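Local coordinates for protein TrwG component of type IV secretion system (Bartonella birtlesii, PDB 4JF8) that probably serves as a VirB8-like inner-membrane component of a type IV secretion system, here as the part of the chain that probably follows its membrane helix, at residues G116-R121 and I143-V148; V44-L49 and R108-N113; Q137-T142 and Y169-E174. One frame throughout, in Å; residues are numbered along the deposited sequence. Where two conformers were deposited one is given.

Contact 1 of 3, residues G116-R121 and I143-V148; sequences GQATVR and IGYTYV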
loop_
_atom_site.group_PDB
_atom_site.type_symbol
_atom_site.label_atom_id
_atom_site.label_comp_id
_atom_site.label_asym_id
_atom_site.label_seq_id
_atom_site.Cartn_x
_atom_site.Cartn_y
_atom_site.Cartn_z
ATOM N N GLY A 116 -2.179 9.440 21.048
ATOM C CA GLY A 116 -2.981 8.352 20.492
ATOM C C GLY A 116 -4.257 8.793 19.812
ATOM O O GLY A 116 -5.088 7.949 19.464
ATOM N N GLN A 117 -4.450 10.100 19.630
ATOM C CA GLN A 117 -5.547 10.584 18.798
ATOM C C GLN A 117 -5.011 11.426 17.664
ATOM O O GLN A 117 -3.901 11.952 17.719
ATOM C CB GLN A 117 -6.573 11.380 19.601
ATOM C CG GLN A 117 -7.232 10.585 20.714
ATOM C CD GLN A 117 -6.306 10.420 21.891
ATOM O OE1 GLN A 117 -5.621 11.358 22.279
ATOM N NE2 GLN A 117 -6.262 9.219 22.455
ATOM N N ALA A 118 -5.813 11.540 16.604
ATOM C CA ALA A 118 -5.451 12.370 15.470
ATOM C C ALA A 118 -6.707 12.848 14.795
ATOM O O ALA A 118 -7.751 12.188 14.849
ATOM C CB ALA A 118 -4.596 11.584 14.491
ATOM N N THR A 119 -6.613 13.999 14.156
ATOM C CA THR A 119 -7.621 14.400 13.205
ATOM C C THR A 119 -7.011 14.406 11.816
ATOM O O THR A 119 -5.831 14.706 11.636
ATOM C CB THR A 119 -8.220 15.776 13.507
ATOM O OG1 THR A 119 -7.170 16.714 13.577
ATOM C CG2 THR A 119 -8.948 15.780 14.799
ATOM N N VAL A 120 -7.816 14.030 10.841
ATOM C CA VAL A 120 -7.401 14.008 9.460
ATOM C C VAL A 120 -8.420 14.797 8.658
ATOM O O VAL A 120 -9.600 14.424 8.657
ATOM C CB VAL A 120 -7.298 12.572 8.900
ATOM C CG1 VAL A 120 -6.890 12.602 7.433
ATOM C CG2 VAL A 120 -6.326 11.735 9.734
ATOM N N ARG A 121 -7.981 15.860 7.986
ATOM C CA ARG A 121 -8.830 16.648 7.088
ATOM C C ARG A 121 -8.703 16.054 5.710
ATOM O O ARG A 121 -7.588 15.919 5.223
ATOM C CB ARG A 121 -8.366 18.103 7.054
ATOM C CG ARG A 121 -8.736 18.882 8.298
ATOM C CD ARG A 121 -8.123 20.270 8.331
ATOM N NE ARG A 121 -8.496 21.082 7.189
ATOM C CZ ARG A 121 -7.663 21.402 6.209
ATOM N NH1 ARG A 121 -6.408 20.981 6.244
ATOM N NH2 ARG A 121 -8.076 22.156 5.203
ATOM N N ILE A 143 -9.658 10.063 14.997
ATOM C CA ILE A 143 -9.114 8.705 15.028
ATOM C C ILE A 143 -8.383 8.446 16.333
ATOM O O ILE A 143 -7.519 9.226 16.742
ATOM C CB ILE A 143 -8.130 8.488 13.871
ATOM C CG1 ILE A 143 -8.760 8.957 12.556
ATOM C CG2 ILE A 143 -7.728 7.019 13.784
ATOM C CD1 ILE A 143 -7.906 8.721 11.330
ATOM N N GLY A 144 -8.733 7.349 16.996
ATOM C CA GLY A 144 -7.939 6.849 18.105
ATOM C C GLY A 144 -7.124 5.685 17.587
ATOM O O GLY A 144 -7.613 4.877 16.786
ATOM N N TYR A 145 -5.878 5.590 18.026
ATOM C CA TYR A 145 -4.972 4.550 17.518
ATOM C C TYR A 145 -3.945 4.174 18.555
ATOM O O TYR A 145 -3.713 4.908 19.517
ATOM C CB TYR A 145 -4.309 4.973 16.204
ATOM C CG TYR A 145 -3.336 6.120 16.327
ATOM C CD1 TYR A 145 -1.983 5.907 16.474
ATOM C CD2 TYR A 145 -3.785 7.441 16.289
ATOM C CE1 TYR A 145 -1.081 6.964 16.572
ATOM C CE2 TYR A 145 -2.905 8.503 16.394
ATOM C CZ TYR A 145 -1.549 8.264 16.518
ATOM O OH TYR A 145 -0.660 9.321 16.603
ATOM N N THR A 146 -3.324 3.025 18.349
ATOM C CA THR A 146 -2.292 2.504 19.225
ATOM C C THR A 146 -1.437 1.558 18.391
ATOM O O THR A 146 -1.769 1.234 17.250
ATOM C CB THR A 146 -2.915 1.761 20.431
ATOM O OG1 THR A 146 -1.903 1.525 21.416
ATOM C CG2 THR A 146 -3.573 0.454 20.010
ATOM N N TYR A 147 -0.342 1.115 18.979
ATOM C CA TYR A 147 0.505 0.082 18.376
ATOM C C TYR A 147 0.609 -1.058 19.370
ATOM O O TYR A 147 1.071 -0.847 20.497
ATOM C CB TYR A 147 1.896 0.616 18.051
ATOM C CG TYR A 147 1.943 1.727 17.023
ATOM C CD1 TYR A 147 1.784 3.062 17.388
ATOM C CD2 TYR A 147 2.178 1.438 15.690
ATOM C CE1 TYR A 147 1.860 4.068 16.454
ATOM C CE2 TYR A 147 2.262 2.436 14.741
ATOM C CZ TYR A 147 2.104 3.748 15.126
ATOM O OH TYR A 147 2.244 4.741 14.173
ATOM N N VAL A 148 0.196 -2.242 18.951
ATOM C CA VAL A 148 0.101 -3.397 19.848
ATOM C C VAL A 148 1.286 -4.352 19.718
ATOM O O VAL A 148 1.348 -5.327 20.461
ATOM C CB VAL A 148 -1.235 -4.154 19.683
ATOM C CG1 VAL A 148 -2.409 -3.190 19.871
ATOM C CG2 VAL A 148 -1.332 -4.903 18.366
HETATM O O HOH W 1 -1.398 10.988 18.623
#

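Contact 2 of 3, residues V44-L49 and R108-N113; sequences VDRYWL and RSIQPN. With EDO (1,2-ethanediol), chain D.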
loop_
_atom_site.group_PDB
_atom_site.type_symbol
_atom_site.label_atom_id
_atom_site.label_comp_id
_atom_site.label_asym_id
_atom_site.label_seq_id
_atom_site.Cartn_x
_atom_site.Cartn_y
_atom_site.Cartn_z
ATOM N N VAL A 44 5.985 8.593 11.309
ATOM C CA VAL A 44 5.479 7.232 11.219
ATOM C C VAL A 44 3.982 7.177 11.513
ATOM O O VAL A 44 3.233 6.503 10.796
ATOM C CB VAL A 44 6.292 6.256 12.086
ATOM C CG1 VAL A 44 5.598 4.913 12.175
ATOM C CG2 VAL A 44 7.708 6.133 11.509
ATOM N N ASP A 45 3.506 7.907 12.513
ATOM C CA ASP A 45 2.084 7.888 12.808
ATOM C C ASP A 45 1.316 8.439 11.591
ATOM O O ASP A 45 0.282 7.898 11.193
ATOM C CB ASP A 45 1.738 8.727 14.033
ATOM C CG ASP A 45 2.179 8.109 15.347
ATOM O OD1 ASP A 45 2.830 7.054 15.395
ATOM O OD2 ASP A 45 1.893 8.764 16.399
ATOM N N ARG A 46 1.815 9.512 10.978
ATOM C CA ARG A 46 1.152 10.076 9.795
ATOM C C ARG A 46 1.101 9.068 8.650
ATOM O O ARG A 46 0.102 8.989 7.952
ATOM C CB ARG A 46 1.820 11.372 9.329
ATOM C CG ARG A 46 1.489 12.576 10.199
ATOM C CD ARG A 46 2.135 13.830 9.662
ATOM N NE ARG A 46 1.509 15.009 10.253
ATOM C CZ ARG A 46 2.069 16.208 10.369
ATOM N NH1 ARG A 46 3.311 16.436 9.950
ATOM N NH2 ARG A 46 1.374 17.183 10.933
ATOM N N TYR A 47 2.167 8.286 8.466
ATOM C CA TYR A 47 2.172 7.247 7.429
ATOM C C TYR A 47 0.998 6.293 7.637
ATOM O O TYR A 47 0.227 6.029 6.691
ATOM C CB TYR A 47 3.490 6.479 7.446
ATOM C CG TYR A 47 3.503 5.291 6.517
ATOM C CD1 TYR A 47 3.742 5.454 5.167
ATOM C CD2 TYR A 47 3.202 4.003 6.977
ATOM C CE1 TYR A 47 3.738 4.374 4.295
ATOM C CE2 TYR A 47 3.188 2.914 6.115
ATOM C CZ TYR A 47 3.442 3.116 4.773
ATOM O OH TYR A 47 3.422 2.056 3.890
ATOM N N TRP A 48 0.850 5.767 8.845
ATOM C CA TRP A 48 -0.215 4.801 9.125
ATOM C C TRP A 48 -1.614 5.410 9.084
ATOM O O TRP A 48 -2.543 4.805 8.540
ATOM C CB TRP A 48 0.039 4.039 10.436
ATOM C CG TRP A 48 1.194 3.112 10.262
ATOM C CD1 TRP A 48 2.451 3.257 10.783
ATOM C CD2 TRP A 48 1.227 1.934 9.451
ATOM N NE1 TRP A 48 3.257 2.242 10.339
ATOM C CE2 TRP A 48 2.536 1.419 9.510
ATOM C CE3 TRP A 48 0.281 1.284 8.649
ATOM C CZ2 TRP A 48 2.909 0.266 8.799
ATOM C CZ3 TRP A 48 0.658 0.144 7.977
ATOM C CH2 TRP A 48 1.953 -0.347 8.053
ATOM N N LEU A 49 -1.758 6.617 9.623
ATOM C CA LEU A 49 -3.038 7.309 9.584
ATOM C C LEU A 49 -3.467 7.606 8.159
ATOM O O LEU A 49 -4.642 7.470 7.821
ATOM C CB LEU A 49 -2.960 8.602 10.396
ATOM C CG LEU A 49 -2.828 8.363 11.914
ATOM C CD1 LEU A 49 -2.279 9.609 12.610
ATOM C CD2 LEU A 49 -4.129 7.889 12.559
ATOM N N ARG A 108 -5.784 16.250 3.166
ATOM C CA ARG A 108 -5.236 17.618 3.198
ATOM C C ARG A 108 -4.298 17.851 4.362
ATOM O O ARG A 108 -3.337 18.590 4.227
ATOM C CB ARG A 108 -6.357 18.657 3.209
ATOM C CG ARG A 108 -7.349 18.566 2.061
ATOM C CD ARG A 108 -8.580 19.459 2.299
ATOM N NE ARG A 108 -9.632 18.781 3.069
ATOM C CZ ARG A 108 -10.604 19.388 3.766
ATOM N NH1 ARG A 108 -10.663 20.715 3.820
ATOM N NH2 ARG A 108 -11.514 18.663 4.448
ATOM N N SER A 109 -4.579 17.253 5.512
ATOM C CA SER A 109 -3.707 17.401 6.700
ATOM C C SER A 109 -3.993 16.296 7.675
ATOM O O SER A 109 -5.100 15.745 7.713
ATOM C CB SER A 109 -3.875 18.779 7.351
ATOM O OG SER A 109 -5.181 18.954 7.835
ATOM N N ILE A 110 -2.989 15.987 8.490
ATOM C CA ILE A 110 -3.068 14.955 9.525
ATOM C C ILE A 110 -2.421 15.529 10.762
ATOM O O ILE A 110 -1.235 15.913 10.723
ATOM C CB ILE A 110 -2.298 13.667 9.115
ATOM C CG1 ILE A 110 -2.867 13.106 7.816
ATOM C CG2 ILE A 110 -2.369 12.641 10.241
ATOM C CD1 ILE A 110 -2.088 11.928 7.261
ATOM N N GLN A 111 -3.185 15.613 11.844
ATOM C CA GLN A 111 -2.688 16.206 13.089
ATOM C C GLN A 111 -2.797 15.221 14.254
ATOM O O GLN A 111 -3.837 15.141 14.914
ATOM C CB GLN A 111 -3.443 17.494 13.421
ATOM C CG GLN A 111 -3.280 18.603 12.389
ATOM C CD GLN A 111 -1.829 18.928 12.047
ATOM O OE1 GLN A 111 -0.911 18.725 12.851
ATOM N NE2 GLN A 111 -1.615 19.446 10.837
ATOM N N PRO A 112 -1.722 14.467 14.524
ATOM C CA PRO A 112 -1.722 13.652 15.724
ATOM C C PRO A 112 -1.490 14.551 16.928
ATOM O O PRO A 112 -0.812 15.589 16.808
ATOM C CB PRO A 112 -0.523 12.718 15.528
ATOM C CG PRO A 112 0.006 12.973 14.156
ATOM C CD PRO A 112 -0.473 14.325 13.757
ATOM N N ASN A 113 -2.057 14.180 18.075
ATOM C CA ASN A 113 -1.810 14.933 19.308
ATOM C C ASN A 113 -0.652 14.357 20.116
ATOM O O ASN A 113 -0.305 14.921 21.171
ATOM C CB ASN A 113 -3.080 15.089 20.134
ATOM C CG ASN A 113 -3.553 13.810 20.764
ATOM O OD1 ASN A 113 -2.985 12.729 20.571
ATOM N ND2 ASN A 113 -4.603 13.928 21.551
HETATM C C1 EDO D . 6.754 0.923 8.311
HETATM O O1 EDO D . 8.129 0.854 8.709
HETATM C C2 EDO D . 6.244 2.311 8.649
HETATM O O2 EDO D . 6.142 2.378 10.078
#

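Contact 3 of 3, residues Q137-T142 and Y169-E174; sequences QHQIAT and YRTDPE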
loop_
_atom_site.group_PDB
_atom_site.type_symbol
_atom_site.label_atom_id
_atom_site.label_comp_id
_atom_site.label_asym_id
_atom_site.label_seq_id
_atom_site.Cartn_x
_atom_site.Cartn_y
_atom_site.Cartn_z
ATOM N N GLN A 137 -16.977 16.706 -0.808
ATOM C CA GLN A 137 -17.346 16.666 0.607
ATOM C C GLN A 137 -16.102 16.937 1.426
ATOM O O GLN A 137 -15.129 16.227 1.295
ATOM C CB GLN A 137 -17.886 15.296 0.992
ATOM C CG GLN A 137 -19.050 14.808 0.149
ATOM C CD GLN A 137 -20.257 15.674 0.333
ATOM O OE1 GLN A 137 -20.745 15.841 1.454
ATOM N NE2 GLN A 137 -20.742 16.260 -0.756
ATOM N N HIS A 138 -16.132 17.954 2.276
ATOM C CA HIS A 138 -15.015 18.277 3.178
ATOM C C HIS A 138 -15.286 17.642 4.517
ATOM O O HIS A 138 -16.235 18.002 5.205
ATOM C CB HIS A 138 -14.881 19.794 3.291
ATOM C CG HIS A 138 -14.632 20.452 1.974
ATOM N ND1 HIS A 138 -13.366 20.733 1.510
ATOM C CD2 HIS A 138 -15.487 20.845 1.002
ATOM C CE1 HIS A 138 -13.454 21.280 0.308
ATOM N NE2 HIS A 138 -14.727 21.340 -0.027
ATOM N N GLN A 139 -14.439 16.683 4.879
ATOM C CA GLN A 139 -14.650 15.836 6.039
ATOM C C GLN A 139 -13.463 15.901 6.998
ATOM O O GLN A 139 -12.363 16.314 6.620
ATOM C CB GLN A 139 -14.847 14.384 5.596
ATOM C CG GLN A 139 -16.059 14.174 4.698
ATOM C CD GLN A 139 -16.314 12.713 4.374
ATOM O OE1 GLN A 139 -16.336 12.311 3.213
ATOM N NE2 GLN A 139 -16.493 11.906 5.406
ATOM N N ILE A 140 -13.720 15.506 8.237
ATOM C CA ILE A 140 -12.690 15.338 9.275
ATOM C C ILE A 140 -12.870 13.966 9.876
ATOM O O ILE A 140 -13.967 13.634 10.354
ATOM C CB ILE A 140 -12.832 16.324 10.461
ATOM C CG1 ILE A 140 -12.871 17.756 9.951
ATOM C CG2 ILE A 140 -11.680 16.158 11.449
ATOM C CD1 ILE A 140 -11.540 18.206 9.415
ATOM N N ALA A 141 -11.808 13.152 9.860
ATOM C CA ALA A 141 -11.795 11.907 10.628
ATOM C C ALA A 141 -11.175 12.167 11.982
ATOM O O ALA A 141 -10.124 12.810 12.069
ATOM C CB ALA A 141 -11.009 10.817 9.928
ATOM N N THR A 142 -11.822 11.667 13.024
ATOM C CA THR A 142 -11.279 11.731 14.388
ATOM C C THR A 142 -10.932 10.302 14.727
ATOM O O THR A 142 -11.800 9.418 14.693
ATOM C CB THR A 142 -12.303 12.327 15.381
ATOM O OG1 THR A 142 -12.655 13.646 14.952
ATOM C CG2 THR A 142 -11.729 12.367 16.772
ATOM N N TYR A 169 -12.886 5.297 15.266
ATOM C CA TYR A 169 -12.879 6.032 14.010
ATOM C C TYR A 169 -14.262 6.577 13.735
ATOM O O TYR A 169 -15.216 5.818 13.649
ATOM C CB TYR A 169 -12.437 5.120 12.871
ATOM C CG TYR A 169 -12.306 5.806 11.544
ATOM C CD1 TYR A 169 -11.088 6.340 11.146
ATOM C CD2 TYR A 169 -13.369 5.903 10.655
ATOM C CE1 TYR A 169 -10.938 6.945 9.921
ATOM C CE2 TYR A 169 -13.226 6.506 9.435
ATOM C CZ TYR A 169 -12.002 7.028 9.065
ATOM O OH TYR A 169 -11.809 7.635 7.842
ATOM N N ARG A 170 -14.334 7.878 13.534
ATOM C CA ARG A 170 -15.543 8.515 13.038
ATOM C C ARG A 170 -15.170 9.578 12.036
ATOM O O ARG A 170 -14.043 10.097 12.055
ATOM C CB ARG A 170 -16.362 9.147 14.173
ATOM C CG ARG A 170 -15.630 10.218 14.952
ATOM C CD ARG A 170 -16.499 10.857 16.037
ATOM N NE ARG A 170 -17.683 11.500 15.476
ATOM C CZ ARG A 170 -18.957 11.226 15.766
ATOM N NH1 ARG A 170 -19.308 10.351 16.704
ATOM N NH2 ARG A 170 -19.897 11.891 15.114
ATOM N N THR A 171 -16.119 9.910 11.156
ATOM C CA THR A 171 -15.974 11.038 10.224
ATOM C C THR A 171 -17.142 11.988 10.413
ATOM O O THR A 171 -18.240 11.577 10.795
ATOM C CB THR A 171 -15.899 10.576 8.760
ATOM O OG1 THR A 171 -17.068 9.818 8.457
ATOM C CG2 THR A 171 -14.682 9.734 8.528
ATOM N N ASP A 172 -16.855 13.274 10.211
ATOM C CA ASP A 172 -17.855 14.332 10.342
ATOM C C ASP A 172 -17.563 15.406 9.303
ATOM O O ASP A 172 -16.430 15.572 8.876
ATOM C CB ASP A 172 -17.745 14.954 11.725
ATOM C CG ASP A 172 -18.091 13.979 12.841
ATOM O OD1 ASP A 172 -19.287 13.739 13.116
ATOM O OD2 ASP A 172 -17.161 13.392 13.453
ATOM N N PRO A 173 -18.573 16.225 8.950
ATOM C CA PRO A 173 -18.311 17.373 8.098
ATOM C C PRO A 173 -17.346 18.350 8.758
ATOM O O PRO A 173 -17.429 18.611 9.960
ATOM C CB PRO A 173 -19.700 18.014 7.937
ATOM C CG PRO A 173 -20.649 16.880 8.140
ATOM C CD PRO A 173 -20.016 16.061 9.218
ATOM N N GLU A 174 -16.449 18.895 7.949
ATOM C CA GLU A 174 -15.546 19.936 8.427
ATOM C C GLU A 174 -16.299 21.242 8.600
ATOM O O GLU A 174 -17.178 21.551 7.840
ATOM C CB GLU A 174 -14.406 20.146 7.424
ATOM C CG GLU A 174 -13.258 20.991 7.974
ATOM C CD GLU A 174 -12.144 21.229 6.976
ATOM O OE1 GLU A 174 -12.320 20.906 5.794
ATOM O OE2 GLU A 174 -11.114 21.807 7.385
HETATM O O HOH W 2 -18.243 20.617 5.436
HETATM O O HOH W 3 -16.800 9.054 5.795
HETATM O O HOH W 4 -14.573 13.763 13.030
#

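Contact 1 of 3, residues G116-R121 and I143-V148
Tyr145 packs its ring against the chain just before strand 117-128, with Gly116 CA over one face, toward the rim, a CH-pi contact 4.3 Å from the centroid. The ring gets there because CG sits between the backbone N and the carbonyl carbon (chi1 68°), which folds it back against the neighbouring strand; CE2 then comes within 4.0 Å of Ala118 CB. Gly116 itself has backbone angles (phi 106°) suited to glycine. Three backbone bonds join the strands: Tyr145 N gives to Gly116 O, and Ala118 and Ile143 bond to each other in both directions as a hydrogen-bonded pair. Further along, Ile143 reaches out through CG1, and its CD1 meets Val120 CG2 at 3.8 Å; Val53 of helix 42-57 packs on the same isoleucine. One water takes the N-H of Gly116 and donates to Gln117 O and to Tyr145 OH, the last at 2.7 Å. That hydroxyl also bonds to Asp45 on the helix. Water and carboxylate hold the hydroxyl in place, while the packing of Gly116 and Ala118 goes with the turn of the ring; a buried polar tip is thus satisfied where the sheet face of Ala118, Val120 and Ile143 meets helix 42-57.

Contact 2 of 3, residues V44-L49 and R108-N113
Arg46 reaches from helix 42-57 across to the edge strand 101-112 and ends on the backbone carbonyl of Ile110. Its CB leaves the helix with CG anti to the carbonyl carbon (chi1 -76°), and from CG to NE the chain is extended. CG runs past the branch of Ile110, 3.9 Å from its CG2. CD carries the chain on toward the carbonyl, and NE bonds to Ile110 O at 2.9 Å while Pro112 CD lies 4.1 Å from NE. NH2 closes on the same Ile110 O, also at 2.9 Å, so the guanidinium offers its NE/NH2 side and both N-H groups share one oxygen, NH2 coming nearly end-on to the C=O and NE tilted from the carbonyl plane. The oxygen sits 16° out of the guanidinium plane, and both bonds are bent. NH2 makes a further, weak bond to Gln111 OE1 (3.4 Å), whose amide plane stands almost perpendicular to the guanidinium, and a salt bridge to Glu42 one helical turn back. Beside this polar grip, Leu49 CD1 touches Ile110 CG2 at 3.8 Å. On another side of the helix, Trp48 NE1 donates to O2 of an ethanediol, probably from the crystallisation liquor, and the second subunit's Trp48 binds the same molecule; Leu158 of that subunit packs on Arg46 and Ile110. A long N-terminal helix across an antiparallel sheet is the arrangement of the NTF2-like fold, to which VirB8 domains belong.

Contact 3 of 3, residues Q137-T142 and Y169-E174
Ile140 and Glu174 make the close side-chain contact here: the isoleucine bends at chi2 (-70°), which brings CD1 to 3.6 Å from Glu174 CG. Glu174 has CG anti to its N and runs extended, its methylenes crossing the isoleucine while the carboxylate goes on to salt bridges with Arg108 and Arg121 on the two strands beyond. Its N-H bonds to His138 O in a straight line at 2.9 Å, though from above the carbonyl plane. Next along, the backbones pair closely: Ile140 with Asp172 and Thr142 with Arg170 each exchange two hydrogen bonds. On the face opposite Ile140 and Asp172, Ala141 CB packs 3.9 Å from Tyr169 CE1, and the tyrosine hydroxyl bonds to Glu57 of helix 42-57.

The face of Ile140 is close-packed at its Glu174 end, but looser and watered toward Thr142, Arg170 and Asp172. There Arg170 holds Asp172 along its own strand, NE to OD2 and NH2 to OD1, both 2.8 Å, nearly straight and in the guanidinium plane, each oxygen using its syn lone pair. Across the strands, a water donates to Ile140 O and Asp172 OD2 and accepts from Thr142 OG1 (2.7 Å). At the margin of the Ala141 and Thr171 face, another water links Gln139 NE2 with Thr171 OG1, atoms too far apart to bond directly, while Gln139 OE1 turns to Thr124. An antiparallel pair with one face turned to a helix and the other to solvent is typical of the curved sheet of NTF2-like domains such as VirB8.

Overall arrangement
All three contacts belong to one four-stranded antiparallel sheet and the helix 42-57 packed on it. Contact 2 comes first along the chain and closes before the others open; contacts 1 and 3 alternate and share strand 137-147, contact 1 pairing it with strand 117-128 and contact 3 with the last strand, 164-173. The centres of contacts 1 and 2 are about 8 Å apart, joined by Asp45, which takes both Tyr145 and Tyr147; contact 3 lies about 13 and 14 Å from them, tied to contact 2 by Glu174 with Arg108, and to contact 1 by Glu174 with Arg121 and the shared strand. Strand order thus follows chain order, and the helix packed on the sheet also carries residues meeting the second subunit.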